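Local coordinates for peptidase M16 domain protein (Alicyclobacillus acidocaldarius subsp. acidocaldarius DSM 446, PDB 4XEA) that is a putative M16-family metallopeptidase that binds a metal ion and probably hydrolyses peptide bonds, at residues D142-R147 and F246-P251; P251-G256 and M415-V420. All coordinates share one frame; numbering follows the deposited sequence.

Contact 1. Residues D142-R147 and F246-P251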
loop_
_atom_site.group_PDB
_atom_site.type_symbol
_atom_site.label_atom_id
_atom_site.label_comp_id
_atom_site.label_asym_id
_atom_site.label_seq_id
_atom_site.Cartn_x
_atom_site.Cartn_y
_atom_site.Cartn_z
ATOM N N ASP A 142 3.642 14.759 17.496
ATOM C CA ASP A 142 4.901 15.121 16.844
ATOM C C ASP A 142 4.996 14.688 15.379
ATOM O O ASP A 142 5.984 15.006 14.716
ATOM C CB ASP A 142 6.088 14.517 17.605
ATOM C CG ASP A 142 6.376 15.231 18.911
ATOM O OD1 ASP A 142 5.687 16.232 19.215
ATOM O OD2 ASP A 142 7.305 14.782 19.631
ATOM N N HIS A 143 4.003 13.955 14.878
ATOM C CA HIS A 143 3.989 13.550 13.476
ATOM C C HIS A 143 3.438 14.692 12.626
ATOM O O HIS A 143 2.282 15.065 12.774
ATOM C CB HIS A 143 3.141 12.291 13.254
ATOM C CG HIS A 143 3.342 11.670 11.904
ATOM N ND1 HIS A 143 4.461 10.923 11.588
ATOM C CD2 HIS A 143 2.583 11.698 10.782
ATOM C CE1 HIS A 143 4.379 10.512 10.333
ATOM N NE2 HIS A 143 3.251 10.971 9.820
ATOM N N PRO A 144 4.249 15.239 11.717
ATOM C CA PRO A 144 3.797 16.424 10.954
ATOM C C PRO A 144 2.501 16.257 10.150
ATOM O O PRO A 144 1.666 17.173 10.110
ATOM C CB PRO A 144 4.963 16.682 10.002
ATOM C CG PRO A 144 6.147 16.060 10.655
ATOM C CD PRO A 144 5.644 14.876 11.409
ATOM N N ASP A 145 2.331 15.109 9.500
ATOM C CA ASP A 145 1.129 14.889 8.691
ATOM C C ASP A 145 -0.102 14.918 9.573
ATOM O O ASP A 145 -1.087 15.595 9.254
ATOM C CB ASP A 145 1.179 13.564 7.937
ATOM C CG ASP A 145 2.360 13.474 7.007
ATOM O OD1 ASP A 145 2.903 14.539 6.655
ATOM O OD2 ASP A 145 2.748 12.348 6.630
ATOM N N ARG A 146 -0.033 14.192 10.684
ATOM C CA ARG A 146 -1.160 14.104 11.597
ATOM C C ARG A 146 -1.440 15.483 12.215
ATOM O O ARG A 146 -2.594 15.888 12.357
ATOM C CB ARG A 146 -0.926 13.045 12.682
ATOM C CG ARG A 146 -2.254 12.584 13.351
ATOM C CD ARG A 146 -2.927 11.464 12.540
ATOM N NE ARG A 146 -4.354 11.341 12.850
ATOM C CZ ARG A 146 -5.251 10.673 12.106
ATOM N NH1 ARG A 146 -4.887 10.045 10.985
ATOM N NH2 ARG A 146 -6.526 10.623 12.486
ATOM N N ARG A 147 -0.378 16.209 12.524
ATOM C CA ARG A 147 -0.492 17.564 13.086
ATOM C C ARG A 147 -1.216 18.569 12.149
ATOM O O ARG A 147 -2.128 19.237 12.584
ATOM C CB ARG A 147 0.900 18.084 13.486
ATOM C CG ARG A 147 0.901 19.362 14.336
ATOM C CD ARG A 147 -0.177 19.343 15.419
ATOM N NE ARG A 147 -0.085 20.520 16.270
ATOM C CZ ARG A 147 0.764 20.660 17.282
ATOM N NH1 ARG A 147 1.608 19.677 17.604
ATOM N NH2 ARG A 147 0.773 21.799 17.977
ATOM N N PHE A 246 6.767 24.042 12.172
ATOM C CA PHE A 246 7.022 22.681 12.660
ATOM C C PHE A 246 8.316 22.186 12.008
ATOM O O PHE A 246 8.626 22.603 10.884
ATOM C CB PHE A 246 5.844 21.774 12.285
ATOM C CG PHE A 246 5.466 20.764 13.353
ATOM C CD1 PHE A 246 5.069 21.183 14.622
ATOM C CD2 PHE A 246 5.483 19.398 13.082
ATOM C CE1 PHE A 246 4.703 20.250 15.610
ATOM C CE2 PHE A 246 5.122 18.452 14.063
ATOM C CZ PHE A 246 4.728 18.881 15.326
ATOM N N PRO A 247 9.099 21.337 12.719
ATOM C CA PRO A 247 10.270 20.656 12.121
ATOM C C PRO A 247 9.902 19.746 10.937
ATOM O O PRO A 247 9.773 18.529 11.094
ATOM C CB PRO A 247 10.820 19.852 13.299
ATOM C CG PRO A 247 10.537 20.715 14.473
ATOM C CD PRO A 247 9.131 21.225 14.194
ATOM N N VAL A 248 9.680 20.365 9.778
ATOM C CA VAL A 248 9.304 19.686 8.522
ATOM C C VAL A 248 10.334 20.243 7.584
ATOM O O VAL A 248 10.863 21.318 7.833
ATOM C CB VAL A 248 7.916 20.077 7.968
ATOM C CG1 VAL A 248 6.792 19.376 8.707
ATOM C CG2 VAL A 248 7.723 21.605 7.973
ATOM N N GLN A 249 10.640 19.523 6.520
ATOM C CA GLN A 249 11.677 19.974 5.614
ATOM C C GLN A 249 11.112 20.695 4.395
ATOM O O GLN A 249 11.835 21.409 3.706
ATOM C CB GLN A 249 12.618 18.820 5.249
ATOM C CG GLN A 249 13.608 18.434 6.396
ATOM C CD GLN A 249 14.283 19.646 7.084
ATOM O OE1 GLN A 249 15.252 20.217 6.573
ATOM N NE2 GLN A 249 13.766 20.024 8.255
ATOM N N GLN A 250 9.811 20.564 4.157
ATOM C CA GLN A 250 9.154 21.423 3.175
ATOM C C GLN A 250 7.767 21.839 3.689
ATOM O O GLN A 250 7.166 21.134 4.511
ATOM C CB GLN A 250 9.092 20.755 1.789
ATOM C CG GLN A 250 8.184 19.532 1.668
ATOM C CD GLN A 250 8.707 18.303 2.403
ATOM O OE1 GLN A 250 8.280 18.001 3.528
ATOM N NE2 GLN A 250 9.630 17.578 1.768
ATOM N N PRO A 251 7.272 22.999 3.230
ATOM C CA PRO A 251 5.937 23.392 3.681
ATOM C C PRO A 251 4.865 22.380 3.247
ATOM O O PRO A 251 5.093 21.611 2.298
ATOM C CB PRO A 251 5.713 24.759 3.016
ATOM C CG PRO A 251 7.064 25.246 2.620
ATOM C CD PRO A 251 7.904 24.023 2.379
#

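Contact 2. Residues P251-G256 and M415-V420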
loop_
_atom_site.group_PDB
_atom_site.type_symbol
_atom_site.label_atom_id
_atom_site.label_comp_id
_atom_site.label_asym_id
_atom_site.label_seq_id
_atom_site.Cartn_x
_atom_site.Cartn_y
_atom_site.Cartn_z
ATOM N N PRO A 251 7.272 22.999 3.230
ATOM C CA PRO A 251 5.937 23.392 3.681
ATOM C C PRO A 251 4.865 22.380 3.247
ATOM O O PRO A 251 5.093 21.611 2.298
ATOM C CB PRO A 251 5.713 24.759 3.016
ATOM C CG PRO A 251 7.064 25.246 2.620
ATOM C CD PRO A 251 7.904 24.023 2.379
ATOM N N ARG A 252 3.730 22.365 3.956
ATOM C CA ARG A 252 2.559 21.554 3.582
ATOM C C ARG A 252 1.328 22.432 3.644
ATOM O O ARG A 252 1.217 23.259 4.548
ATOM C CB ARG A 252 2.325 20.369 4.530
ATOM C CG ARG A 252 3.359 19.251 4.432
ATOM C CD ARG A 252 4.486 19.487 5.406
ATOM N NE ARG A 252 5.565 18.484 5.319
ATOM C CZ ARG A 252 5.460 17.236 5.772
ATOM N NH1 ARG A 252 4.318 16.800 6.325
ATOM N NH2 ARG A 252 6.492 16.410 5.657
ATOM N N LEU A 253 0.423 22.251 2.688
ATOM C CA LEU A 253 -0.818 23.027 2.619
ATOM C C LEU A 253 -1.970 22.051 2.686
ATOM O O LEU A 253 -1.913 21.036 2.003
ATOM C CB LEU A 253 -0.923 23.748 1.277
ATOM C CG LEU A 253 -2.197 24.632 1.164
ATOM C CD1 LEU A 253 -1.963 25.915 1.952
ATOM C CD2 LEU A 253 -2.591 24.988 -0.270
ATOM N N LEU A 254 -3.013 22.382 3.458
ATOM C CA LEU A 254 -4.268 21.662 3.443
ATOM C C LEU A 254 -5.361 22.702 3.311
ATOM O O LEU A 254 -5.374 23.675 4.070
ATOM C CB LEU A 254 -4.489 20.898 4.745
ATOM C CG LEU A 254 -3.918 19.516 4.997
ATOM C CD1 LEU A 254 -4.562 19.072 6.312
ATOM C CD2 LEU A 254 -4.227 18.528 3.880
ATOM N N VAL A 255 -6.238 22.516 2.322
ATOM C CA VAL A 255 -7.430 23.292 2.179
ATOM C C VAL A 255 -8.617 22.344 2.382
ATOM O O VAL A 255 -8.652 21.226 1.796
ATOM C CB VAL A 255 -7.540 23.939 0.796
ATOM C CG1 VAL A 255 -8.783 24.876 0.761
ATOM C CG2 VAL A 255 -6.256 24.722 0.436
ATOM N N GLY A 256 -9.553 22.755 3.234
ATOM C CA GLY A 256 -10.720 21.977 3.502
ATOM C C GLY A 256 -12.028 22.723 3.392
ATOM O O GLY A 256 -12.073 23.939 3.490
HETATM N N MSE A 415 -14.743 27.271 4.006
HETATM C CA MSE A 415 -13.425 26.829 3.612
HETATM C C MSE A 415 -12.399 27.220 4.666
HETATM O O MSE A 415 -12.504 28.253 5.261
HETATM C CB MSE A 415 -13.040 27.439 2.250
HETATM C CG MSE A 415 -11.707 27.039 1.729
HETATM SE SE MSE A 415 -11.157 27.915 0.109
HETATM C CE MSE A 415 -11.100 29.802 0.695
ATOM N N VAL A 416 -11.421 26.333 4.888
ATOM C CA VAL A 416 -10.325 26.563 5.806
ATOM C C VAL A 416 -9.067 26.353 4.995
ATOM O O VAL A 416 -8.954 25.368 4.218
ATOM C CB VAL A 416 -10.306 25.560 6.989
ATOM C CG1 VAL A 416 -9.095 25.834 7.888
ATOM C CG2 VAL A 416 -11.593 25.662 7.758
ATOM N N VAL A 417 -8.135 27.274 5.110
ATOM C CA VAL A 417 -6.840 27.125 4.419
ATOM C C VAL A 417 -5.790 27.068 5.511
ATOM O O VAL A 417 -5.680 28.029 6.289
ATOM C CB VAL A 417 -6.503 28.291 3.470
ATOM C CG1 VAL A 417 -5.212 28.034 2.649
ATOM C CG2 VAL A 417 -7.633 28.598 2.521
ATOM N N SER A 418 -4.997 25.992 5.562
ATOM C CA SER A 418 -4.018 25.859 6.634
ATOM C C SER A 418 -2.670 25.326 6.157
ATOM O O SER A 418 -2.619 24.483 5.256
ATOM C CB SER A 418 -4.594 24.991 7.748
ATOM O OG SER A 418 -4.612 23.643 7.350
ATOM N N ALA A 419 -1.589 25.794 6.782
ATOM C CA ALA A 419 -0.239 25.483 6.344
ATOM C C ALA A 419 0.646 25.122 7.543
ATOM O O ALA A 419 0.468 25.612 8.672
ATOM C CB ALA A 419 0.374 26.685 5.572
ATOM N N VAL A 420 1.608 24.253 7.276
ATOM C CA VAL A 420 2.666 23.944 8.232
ATOM C C VAL A 420 3.917 24.371 7.535
ATOM O O VAL A 420 4.126 23.981 6.384
ATOM C CB VAL A 420 2.738 22.427 8.554
ATOM C CG1 VAL A 420 3.861 22.150 9.549
ATOM C CG2 VAL A 420 1.409 21.963 9.101
#

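Contact 1. Residues D142-R147 and F246-P251
Phe246 carries most of this contact, its ring covered on one face by Arg147 and met at its edge by the backbone just before helix 144-156. CH-pi packing comes first. CG of Arg147 sits over one face of the ring, 4.2 Å from its centroid and 20° off the normal. With CG anti to the backbone N (chi1 -168°) and the chain bent at the next bond, CG is placed over the ring, and the two side chains cross at about a right angle. The guanidinium follows obliquely, NH1 coming within 3.7 Å of Phe246 CE1, while its polar ends are engaged by Glu151, through a salt bridge from NE, and by the carbonyl of Asn141. An arginine suits this place because its aliphatic half can cover an aromatic ring while its charge is answered on its own helix.

The ring edge meets backbone instead: the carbonyl O of Asp142 lies near the ring plane, 3.6 Å from CE2 of Phe246. Such an edge, slightly positive, tolerates an oxygen well. With an alanine in place of Phe246, CG of Arg147 would probably lose the aromatic face it packs on, and a gap would open beside Pro144.

Apolar packing completes the contact. Pro144 CB touches Val248 CG1 at 3.5 Å and lies 4.1 Å from Phe246 CD2, the pyrrolidine ring crossing Phe246 at about a right angle and sliding past Val248. Proline fits the first turn of a helix, where its missing N-H costs no bond; His143 holds the N-cap position, and its carbonyl O accepts the N-H of Arg147.

Pro247 centres an inverse gamma turn just past strand 241-246. The arrangement is thus a helix N-terminus packed against the start of a loop between two strands, joining the Insulinase-family part to the part named the M16 inactive domain.

Contact 2. Residues P251-G256 and M415-V420
Six backbone hydrogen bonds join Arg252, Leu254 and Gly256 to Val420, Ser418 and Val416 in a regular antiparallel ladder, the two strand directions 172° apart. The straightest single bond runs from Leu254 N to Ser418 O, 2.8 Å with 174° at the hydrogen. Between these pairs, Leu253 faces Ala419 and Val255 faces Val417 in non-hydrogen-bonded positions.

The tight packing is on the face of Leu253, Val255 and Val417. Val417 CG1, anti to its own backbone N (chi1 -174°), touches Leu253 CD1 at 3.9 Å and Val255 CG2 at 4.1 Å; beta-branched valines suit extended strands and bring methyls together. Selenomethionine Met415 adds its CG, 3.8 Å from Val255 CG1.

On the other face few side chains meet between the two strands, though Val416, Ser418 and Val420 are buried. Ser418 OG lies 3.8 Å from Leu254 CB, and at the outer end partly exposed Arg252 sends its charge away to Asp145. Gly256 contributes only backbone.

Helix 325-342 covers the face of Leu253 and Val417, through Leu328 and Ala329; helix 144-156 lies on that of Arg252, Val416 and Val420. Strand 314-321 continues the sheet beyond 252-258, and strand 241-246 beyond 415-422.

Overall arrangement
Contact 1 lies at the surface, where a loop and a helix start meet through an aromatic ring, Pro144, a valine and an arginine chain; contact 2 is more buried and is held by the backbone ladder of a sheet. Pro251, the last loop residue before strand 252-258, is shared by the two ranges. The two meet directly: Asp145 OD1 forms a salt bridge of 2.7 Å with Arg252 NH1, and Phe246 CB packs on Val420 CG1 at 3.4 Å. Helix 144-156 therefore lies against both the loop and the sheet, its charged first turn engaging the strand start, its later residues the apolar side chains of strand 415-422.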